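Local coordinates for putative uncharacterized protein PH0242 (Pyrococcus horikoshii, PDB 3VU1) that is the C-terminal globular domain of an archaeal oligosaccharyltransferase of the AglB family, rich in beta strands and carrying a bound calcium ion, at residues Tyr256-Phe261 with His277-Tyr282; Ile309-Ile314 with Val327-Pro332. One frame throughout, in Å; residues are numbered along the deposited sequence.

Contact 1 of 2, residues Tyr256-Phe261 with His277-Tyr282; sequences YKIEDF and HTLRLY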
ATOM      1  N   TYR A 256      -3.785  -9.078 -11.289  1.00 30.78           N
ATOM      2  CA  TYR A 256      -5.136  -8.659 -10.997  1.00 32.25           C
ATOM      3  C   TYR A 256      -6.236  -9.298 -11.836  1.00 33.50           C
ATOM      4  O   TYR A 256      -7.410  -9.050 -11.578  1.00 35.68           O
ATOM      5  CB  TYR A 256      -5.262  -7.134 -11.032  1.00 32.77           C
ATOM      6  CG  TYR A 256      -5.030  -6.444 -12.354  1.00 33.01           C
ATOM      7  CD1 TYR A 256      -6.105  -5.998 -13.123  1.00 34.14           C
ATOM      8  CD2 TYR A 256      -3.738  -6.201 -12.827  1.00 33.78           C
ATOM      9  CE1 TYR A 256      -5.900  -5.334 -14.325  1.00 33.36           C
ATOM     10  CE2 TYR A 256      -3.520  -5.539 -14.030  1.00 32.51           C
ATOM     11  CZ  TYR A 256      -4.606  -5.097 -14.758  1.00 33.67           C
ATOM     12  OH  TYR A 256      -4.411  -4.449 -15.941  1.00 35.37           O
ATOM     13  N   LYS A 257      -5.864 -10.104 -12.827  1.00 35.25           N
ATOM     14  CA  LYS A 257      -6.816 -10.672 -13.795  1.00 35.77           C
ATOM     15  C   LYS A 257      -6.046 -11.729 -14.549  1.00 36.54           C
ATOM     16  O   LYS A 257      -4.896 -11.489 -14.954  1.00 38.76           O
ATOM     17  CB  LYS A 257      -7.288  -9.582 -14.751  1.00 39.92           C
ATOM     18  CG  LYS A 257      -8.434  -9.915 -15.696  1.00 43.72           C
ATOM     19  CD  LYS A 257      -8.548  -8.767 -16.697  1.00 48.40           C
ATOM     20  CE  LYS A 257      -9.826  -8.775 -17.513  1.00 55.23           C
ATOM     21  NZ  LYS A 257     -10.873  -7.872 -16.956  1.00 62.70           N
ATOM     22  N   ILE A 258      -6.626 -12.917 -14.660  1.00 33.01           N
ATOM     23  CA  ILE A 258      -6.070 -13.987 -15.483  1.00 31.97           C
ATOM     24  C   ILE A 258      -7.091 -14.333 -16.583  1.00 35.56           C
ATOM     25  O   ILE A 258      -8.315 -14.414 -16.308  1.00 34.57           O
ATOM     26  CB  ILE A 258      -5.848 -15.255 -14.667  1.00 30.43           C
ATOM     27  CG1 ILE A 258      -4.938 -14.984 -13.476  1.00 29.58           C
ATOM     28  CG2 ILE A 258      -5.315 -16.379 -15.556  1.00 31.86           C
ATOM     29  CD1 ILE A 258      -4.512 -16.250 -12.741  1.00 27.59           C
ATOM     30  N   GLU A 259      -6.614 -14.529 -17.817  1.00 35.79           N
ATOM     31  CA  GLU A 259      -7.491 -15.069 -18.880  1.00 38.52           C
ATOM     32  C   GLU A 259      -7.004 -16.423 -19.388  1.00 37.35           C
ATOM     33  O   GLU A 259      -5.820 -16.631 -19.581  1.00 38.01           O
ATOM     34  CB  GLU A 259      -7.652 -14.093 -20.037  1.00 38.25           C
ATOM     35  CG  GLU A 259      -8.641 -12.980 -19.786  1.00 39.79           C
ATOM     36  CD  GLU A 259      -8.500 -11.832 -20.783  1.00 46.52           C
ATOM     37  OE1 GLU A 259      -9.516 -11.163 -21.051  1.00 53.00           O
ATOM     38  OE2 GLU A 259      -7.391 -11.585 -21.320  1.00 47.32           O
ATOM     39  N   ASP A 260      -7.922 -17.364 -19.542  1.00 40.49           N
ATOM     40  CA  ASP A 260      -7.589 -18.694 -20.089  1.00 40.25           C
ATOM     41  C   ASP A 260      -7.986 -18.652 -21.571  1.00 37.65           C
ATOM     42  O   ASP A 260      -9.070 -18.125 -21.909  1.00 34.85           O
ATOM     43  CB  ASP A 260      -8.403 -19.763 -19.353  1.00 40.91           C
ATOM     44  CG  ASP A 260      -7.803 -21.152 -19.436  1.00 44.02           C
ATOM     45  OD1 ASP A 260      -6.686 -21.301 -19.989  1.00 48.74           O
ATOM     46  OD2 ASP A 260      -8.449 -22.110 -18.913  1.00 44.75           O
ATOM     47  N   PHE A 261      -7.119 -19.147 -22.449  1.00 33.34           N
ATOM     48  CA  PHE A 261      -7.488 -19.240 -23.844  1.00 38.39           C
ATOM     49  C   PHE A 261      -8.283 -20.532 -24.120  1.00 38.04           C
ATOM     50  O   PHE A 261      -7.710 -21.596 -24.192  1.00 38.97           O
ATOM     51  CB  PHE A 261      -6.254 -19.120 -24.751  1.00 40.92           C
ATOM     52  CG  PHE A 261      -6.603 -18.822 -26.189  1.00 46.29           C
ATOM     53  CD1 PHE A 261      -6.295 -19.737 -27.209  1.00 44.73           C
ATOM     54  CD2 PHE A 261      -7.296 -17.635 -26.527  1.00 47.29           C
ATOM     55  CE1 PHE A 261      -6.618 -19.450 -28.529  1.00 44.16           C
ATOM     56  CE2 PHE A 261      -7.635 -17.361 -27.850  1.00 45.93           C
ATOM     57  CZ  PHE A 261      -7.295 -18.270 -28.848  1.00 43.60           C
ATOM     58  N   HIS A 277      -2.717 -25.062 -20.202  1.00 35.20           N
ATOM     59  CA  HIS A 277      -3.412 -23.810 -20.358  1.00 34.72           C
ATOM     60  C   HIS A 277      -2.548 -22.816 -21.067  1.00 34.72           C
ATOM     61  O   HIS A 277      -1.311 -22.843 -20.981  1.00 37.00           O
ATOM     62  CB  HIS A 277      -3.772 -23.231 -18.994  1.00 35.96           C
ATOM     63  CG  HIS A 277      -4.830 -23.996 -18.241  1.00 33.90           C
ATOM     64  ND1 HIS A 277      -6.153 -23.666 -18.312  1.00 33.90           N
ATOM     65  CD2 HIS A 277      -4.727 -25.059 -17.325  1.00 32.31           C
ATOM     66  CE1 HIS A 277      -6.867 -24.483 -17.484  1.00 35.45           C
ATOM     67  NE2 HIS A 277      -5.993 -25.336 -16.882  1.00 36.81           N
ATOM     68  N   THR A 278      -3.190 -21.901 -21.766  1.00 33.88           N
ATOM     69  CA  THR A 278      -2.506 -20.723 -22.214  1.00 34.10           C
ATOM     70  C   THR A 278      -3.176 -19.575 -21.492  1.00 36.60           C
ATOM     71  O   THR A 278      -4.394 -19.386 -21.589  1.00 42.77           O
ATOM     72  CB  THR A 278      -2.554 -20.589 -23.740  1.00 33.52           C
ATOM     73  OG1 THR A 278      -1.645 -21.539 -24.287  1.00 35.18           O
ATOM     74  CG2 THR A 278      -2.096 -19.210 -24.199  1.00 34.25           C
ATOM     75  N   LEU A 279      -2.376 -18.827 -20.744  1.00 36.88           N
ATOM     76  CA  LEU A 279      -2.896 -17.821 -19.828  1.00 35.00           C
ATOM     77  C   LEU A 279      -2.344 -16.457 -20.181  1.00 35.64           C
ATOM     78  O   LEU A 279      -1.179 -16.328 -20.610  1.00 39.52           O
ATOM     79  CB  LEU A 279      -2.509 -18.181 -18.391  1.00 33.89           C
ATOM     80  CG  LEU A 279      -2.914 -19.550 -17.848  1.00 33.97           C
ATOM     81  CD1 LEU A 279      -2.271 -19.761 -16.489  1.00 31.80           C
ATOM     82  CD2 LEU A 279      -4.433 -19.669 -17.754  1.00 32.97           C
ATOM     83  N   ARG A 280      -3.188 -15.447 -20.024  1.00 33.95           N
ATOM     84  CA  ARG A 280      -2.766 -14.079 -20.103  1.00 35.32           C
ATOM     85  C   ARG A 280      -2.826 -13.517 -18.690  1.00 36.39           C
ATOM     86  O   ARG A 280      -3.921 -13.430 -18.111  1.00 39.65           O
ATOM     87  CB  ARG A 280      -3.657 -13.270 -21.048  1.00 36.34           C
ATOM     88  CG  ARG A 280      -3.019 -11.936 -21.444  1.00 40.66           C
ATOM     89  CD  ARG A 280      -4.020 -10.982 -22.061  1.00 42.77           C
ATOM     90  NE  ARG A 280      -4.088 -11.140 -23.508  1.00 47.94           N
ATOM     91  CZ  ARG A 280      -5.207 -11.037 -24.225  1.00 49.27           C
ATOM     92  NH1 ARG A 280      -6.394 -10.797 -23.666  1.00 46.55           N
ATOM     93  NH2 ARG A 280      -5.139 -11.192 -25.522  1.00 51.42           N
ATOM     94  N   LEU A 281      -1.656 -13.178 -18.133  1.00 33.28           N
ATOM     95  CA  LEU A 281      -1.542 -12.589 -16.790  1.00 32.10           C
ATOM     96  C   LEU A 281      -1.436 -11.052 -16.802  1.00 32.98           C
ATOM     97  O   LEU A 281      -0.520 -10.458 -17.406  1.00 34.06           O
ATOM     98  CB  LEU A 281      -0.357 -13.221 -16.077  1.00 31.11           C
ATOM     99  CG  LEU A 281      -0.275 -14.733 -16.353  1.00 31.94           C
ATOM    100  CD1 LEU A 281       0.981 -15.325 -15.742  1.00 30.75           C
ATOM    101  CD2 LEU A 281      -1.496 -15.494 -15.849  1.00 30.00           C
ATOM    102  N   TYR A 282      -2.393 -10.402 -16.163  1.00 34.75           N
ATOM    103  CA  TYR A 282      -2.403  -8.940 -16.082  1.00 37.40           C
ATOM    104  C   TYR A 282      -1.715  -8.535 -14.788  1.00 37.86           C
ATOM    105  O   TYR A 282      -2.198  -8.819 -13.695  1.00 40.17           O
ATOM    106  CB  TYR A 282      -3.822  -8.403 -16.104  1.00 40.68           C
ATOM    107  CG  TYR A 282      -4.516  -8.540 -17.429  1.00 47.57           C
ATOM    108  CD1 TYR A 282      -4.986  -9.791 -17.866  1.00 51.03           C
ATOM    109  CD2 TYR A 282      -4.732  -7.421 -18.250  1.00 49.22           C
ATOM    110  CE1 TYR A 282      -5.637  -9.923 -19.081  1.00 53.24           C
ATOM    111  CE2 TYR A 282      -5.389  -7.543 -19.473  1.00 51.61           C
ATOM    112  CZ  TYR A 282      -5.835  -8.795 -19.879  1.00 55.36           C
ATOM    113  OH  TYR A 282      -6.490  -8.941 -21.072  1.00 60.20           O
TER
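Glu-259 gathers two side chains of the facing strand on a single oxygen. Its OE2 accepts from Arg-280 NH1 at 2.7 Å, a salt bridge, and from the hydroxyl OH of Tyr-282 at 2.8 Å, and the two donors come from opposite faces of the carboxylate plane. The arginine meets the syn side of OE2 with its guanidinium plane 55° from the carboxylate, whereas the phenol arrives from well above that plane. The aliphatic part of Lys-257 lies flat on the Tyr-282 ring: CG anti to the backbone N (chi1 -171°) starts the chain alongside the ring, and CD sits 3.9 Å from its centroid. Tyr-256 adds a second aromatic surface, where Tyr-282 CB rests over one face, 3.8 Å from the ring centroid, and the edge of Tyr-282 turns toward that face in an offset T-shaped pair.

At the other end, Asp-260 holds the imidazole of His-277 with both carboxylate oxygens: ND1 donates to OD1 at 2.9 Å and to OD2 at 2.8 Å, each acceptor close to the ring plane. The second imidazole nitrogen, NE2, is bonded to Ser-273 O, fixing the ring at both ends. On the opposite face from Glu-259, the one that carries Asp-260, Ile-258 CG2 packs against Leu-281 CD2 at 3.9 Å, with Leu-279 beside them.

Antiparallel pairing underlies this order. Glu-259 and Arg-280 form a hydrogen-bonded pair, flanked by the non-hydrogen-bonded pairs Ile-258/Leu-281 and Asp-260/Leu-279. Strands 253-262 and 275-285 are the two inner strands of a four-stranded antiparallel sheet, bordered by strand 265-268, whose Trp-266 makes a cation-pi contact with Arg-280, and by strand 325-331; helix 228-235 packs against Tyr-256, whose hydroxyl bonds Glu-227.

Contact 2 of 2, residues Ile309-Ile314 with Val327-Pro332; sequences IKVGEI and VNVTLP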
ATOM      1  N   ILE A 309       7.252 -24.902 -11.079  1.00 46.16           N
ATOM      2  CA  ILE A 309       7.322 -24.866 -12.527  1.00 45.12           C
ATOM      3  C   ILE A 309       7.643 -23.460 -12.999  1.00 45.86           C
ATOM      4  O   ILE A 309       6.888 -22.515 -12.728  1.00 48.51           O
ATOM      5  CB  ILE A 309       5.987 -25.312 -13.179  1.00 43.65           C
ATOM      6  CG1 ILE A 309       5.489 -26.607 -12.548  1.00 41.77           C
ATOM      7  CG2 ILE A 309       6.135 -25.446 -14.693  1.00 39.78           C
ATOM      8  CD1 ILE A 309       3.986 -26.720 -12.556  1.00 45.64           C
ATOM      9  N   LYS A 310       8.755 -23.335 -13.717  1.00 43.82           N
ATOM     10  CA  LYS A 310       9.137 -22.086 -14.355  1.00 43.37           C
ATOM     11  C   LYS A 310       8.275 -21.867 -15.607  1.00 45.39           C
ATOM     12  O   LYS A 310       8.242 -22.703 -16.501  1.00 49.12           O
ATOM     13  CB  LYS A 310      10.636 -22.086 -14.675  1.00 41.01           C
ATOM     14  CG  LYS A 310      11.037 -21.044 -15.694  1.00 46.81           C
ATOM     15  CD  LYS A 310      12.534 -20.815 -15.798  1.00 50.92           C
ATOM     16  CE  LYS A 310      12.769 -19.968 -17.053  1.00 59.36           C
ATOM     17  NZ  LYS A 310      14.104 -19.318 -17.156  1.00 60.97           N
ATOM     18  N   VAL A 311       7.575 -20.742 -15.667  1.00 44.25           N
ATOM     19  CA  VAL A 311       6.651 -20.483 -16.763  1.00 41.68           C
ATOM     20  C   VAL A 311       7.023 -19.265 -17.580  1.00 43.81           C
ATOM     21  O   VAL A 311       6.298 -18.915 -18.515  1.00 46.61           O
ATOM     22  CB  VAL A 311       5.169 -20.285 -16.286  1.00 42.78           C
ATOM     23  CG1 VAL A 311       4.652 -21.531 -15.578  1.00 42.05           C
ATOM     24  CG2 VAL A 311       4.969 -19.025 -15.421  1.00 39.40           C
ATOM     25  N   GLY A 312       8.103 -18.579 -17.212  1.00 43.80           N
ATOM     26  CA  GLY A 312       8.409 -17.303 -17.871  1.00 43.36           C
ATOM     27  C   GLY A 312       9.482 -16.467 -17.227  1.00 43.95           C
ATOM     28  O   GLY A 312       9.932 -16.751 -16.122  1.00 47.02           O
ATOM     29  N   GLU A 313       9.901 -15.440 -17.952  1.00 45.23           N
ATOM     30  CA  GLU A 313      10.872 -14.469 -17.473  1.00 44.45           C
ATOM     31  C   GLU A 313      10.412 -13.072 -17.820  1.00 45.97           C
ATOM     32  O   GLU A 313       9.708 -12.884 -18.811  1.00 48.23           O
ATOM     33  CB  GLU A 313      12.201 -14.694 -18.136  1.00 49.29           C
ATOM     34  CG  GLU A 313      12.925 -15.922 -17.639  1.00 60.25           C
ATOM     35  CD  GLU A 313      14.263 -16.103 -18.322  1.00 65.71           C
ATOM     36  OE1 GLU A 313      15.126 -16.771 -17.728  1.00 68.94           O
ATOM     37  OE2 GLU A 313      14.450 -15.570 -19.442  1.00 71.85           O
ATOM     38  N   ILE A 314      10.771 -12.082 -17.003  1.00 47.42           N
ATOM     39  CA  ILE A 314      10.526 -10.689 -17.390  1.00 45.54           C
ATOM     40  C   ILE A 314      11.798  -9.937 -17.148  1.00 46.67           C
ATOM     41  O   ILE A 314      12.188  -9.772 -15.993  1.00 47.12           O
ATOM     42  CB  ILE A 314       9.398 -10.022 -16.597  1.00 42.99           C
ATOM     43  CG1 ILE A 314       8.131 -10.874 -16.630  1.00 40.76           C
ATOM     44  CG2 ILE A 314       9.130  -8.645 -17.168  1.00 42.54           C
ATOM     45  CD1 ILE A 314       7.154 -10.558 -15.525  1.00 39.66           C
ATOM     46  N   VAL A 327       1.576 -16.920 -20.967  1.00 40.25           N
ATOM     47  CA  VAL A 327       2.382 -18.083 -20.602  1.00 39.52           C
ATOM     48  C   VAL A 327       1.661 -19.351 -20.993  1.00 43.00           C
ATOM     49  O   VAL A 327       0.441 -19.330 -21.190  1.00 46.54           O
ATOM     50  CB  VAL A 327       2.736 -18.145 -19.093  1.00 41.02           C
ATOM     51  CG1 VAL A 327       3.533 -16.926 -18.665  1.00 40.42           C
ATOM     52  CG2 VAL A 327       1.494 -18.310 -18.224  1.00 41.23           C
ATOM     53  N   ASN A 328       2.427 -20.444 -21.110  1.00 42.85           N
ATOM     54  CA  ASN A 328       1.898 -21.801 -21.318  1.00 40.63           C
ATOM     55  C   ASN A 328       2.327 -22.717 -20.198  1.00 40.76           C
ATOM     56  O   ASN A 328       3.505 -22.835 -19.921  1.00 43.72           O
ATOM     57  CB  ASN A 328       2.388 -22.367 -22.643  1.00 38.52           C
ATOM     58  CG  ASN A 328       1.611 -21.820 -23.803  1.00 42.65           C
ATOM     59  OD1 ASN A 328       1.984 -20.813 -24.379  1.00 45.80           O
ATOM     60  ND2 ASN A 328       0.483 -22.445 -24.112  1.00 45.63           N
ATOM     61  N   VAL A 329       1.383 -23.381 -19.556  1.00 39.93           N
ATOM     62  CA  VAL A 329       1.716 -24.159 -18.384  1.00 38.17           C
ATOM     63  C   VAL A 329       0.918 -25.455 -18.305  1.00 39.28           C
ATOM     64  O   VAL A 329      -0.263 -25.497 -18.648  1.00 41.21           O
ATOM     65  CB  VAL A 329       1.552 -23.302 -17.093  1.00 39.92           C
ATOM     66  CG1 VAL A 329       0.096 -22.865 -16.860  1.00 37.66           C
ATOM     67  CG2 VAL A 329       2.129 -24.022 -15.876  1.00 38.71           C
ATOM     68  N   THR A 330       1.571 -26.519 -17.859  1.00 39.24           N
ATOM     69  CA  THR A 330       0.850 -27.725 -17.515  1.00 39.55           C
ATOM     70  C   THR A 330       0.753 -27.786 -16.000  1.00 41.95           C
ATOM     71  O   THR A 330       1.755 -28.044 -15.319  1.00 44.20           O
ATOM     72  CB  THR A 330       1.545 -28.994 -18.051  1.00 39.32           C
ATOM     73  OG1 THR A 330       1.819 -28.839 -19.458  1.00 39.86           O
ATOM     74  CG2 THR A 330       0.645 -30.207 -17.832  1.00 36.38           C
ATOM     75  N   LEU A 331      -0.447 -27.536 -15.478  1.00 40.15           N
ATOM     76  CA  LEU A 331      -0.693 -27.591 -14.043  1.00 40.63           C
ATOM     77  C   LEU A 331      -1.022 -29.004 -13.560  1.00 42.23           C
ATOM     78  O   LEU A 331      -2.018 -29.572 -13.981  1.00 44.35           O
ATOM     79  CB  LEU A 331      -1.863 -26.672 -13.676  1.00 40.46           C
ATOM     80  CG  LEU A 331      -1.842 -25.234 -14.192  1.00 38.65           C
ATOM     81  CD1 LEU A 331      -3.135 -24.566 -13.800  1.00 37.52           C
ATOM     82  CD2 LEU A 331      -0.662 -24.455 -13.636  1.00 41.46           C
ATOM     83  N   PRO A 332      -0.222 -29.554 -12.628  1.00 44.06           N
ATOM     84  CA  PRO A 332      -0.562 -30.853 -12.066  1.00 42.93           C
ATOM     85  C   PRO A 332      -1.767 -30.710 -11.175  1.00 44.63           C
ATOM     86  O   PRO A 332      -2.127 -29.589 -10.807  1.00 46.20           O
ATOM     87  CB  PRO A 332       0.642 -31.177 -11.188  1.00 44.74           C
ATOM     88  CG  PRO A 332       1.152 -29.849 -10.747  1.00 45.78           C
ATOM     89  CD  PRO A 332       0.904 -28.919 -11.908  1.00 45.54           C
TER
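Val-311 packs between Val-327 and Val-329 where the edges of two antiparallel beta sheets meet through side chains. The strand segments run antiparallel (171°) with their axes 6.6 Å apart at the closest, and no hydrogen bond joins them, so the contact is apolar packing rather than strand pairing. The two methyl groups of Val-311 divide the work. CG1, beside the backbone N at chi1 -61°, meets Val-329 CG2 at 3.6 Å, while CG2 reaches the CG1 methyl of Val-327 at 4.1 Å. Val-329 adopts a different rotamer: at chi1 64° its CG2 lies opposite the backbone N and is the methyl presented to Val-311, which crosses it at a slant.

Farther along, Ile-309 extends its CG1-CD1 branch toward Pro-332, and the end of the branch meets the ring of Pro-332, with Ile-309 CD1 3.8 Å from Pro-332 CD.

The 309-314 strand changes phase just past its main contact. Val-311 and Gly-312 both hydrogen-bond through their backbones to Leu-295 of the adjoining strand 293-301, and the psi of Val-311 is near zero, consistent with a classic beta bulge. Lys-310 and Glu-313, three positions apart, can therefore meet on the side of the strand away from the valines, where Lys-310 NZ and Glu-313 OE1 form a salt bridge of 2.8 Å, with NZ approaching from above the carboxylate plane. On the valine side, the Val-311 carbonyl O lies 3.4 Å from Val-327 CG1, the same methyl that meets Val-311 CG2.

How the contacts relate
Strand 325-331 joins the two contacts. It borders strand 275-285 in the sheet of contact 1, with Val-327 N 2.8 Å from Leu-279 O and His-277 N 2.9 Å from Val-329 O, both probable hydrogen bonds, and it also supplies Val-327 and Val-329 to contact 2. The contact centres are 12 Å apart. Leu-279 and Leu-281 touch Val-329 and Val-327, so apolar packing runs from the sheet of contact 1 to strand 304-314. On the contact 1 side, the Tyr-256 side chain is about 8 Å from the bound calcium ion. Among the metal-site residues, Ala-285 ends strand 275-285, and in the sequence, His-319 and Glu-322 fall between the two segments of contact 2.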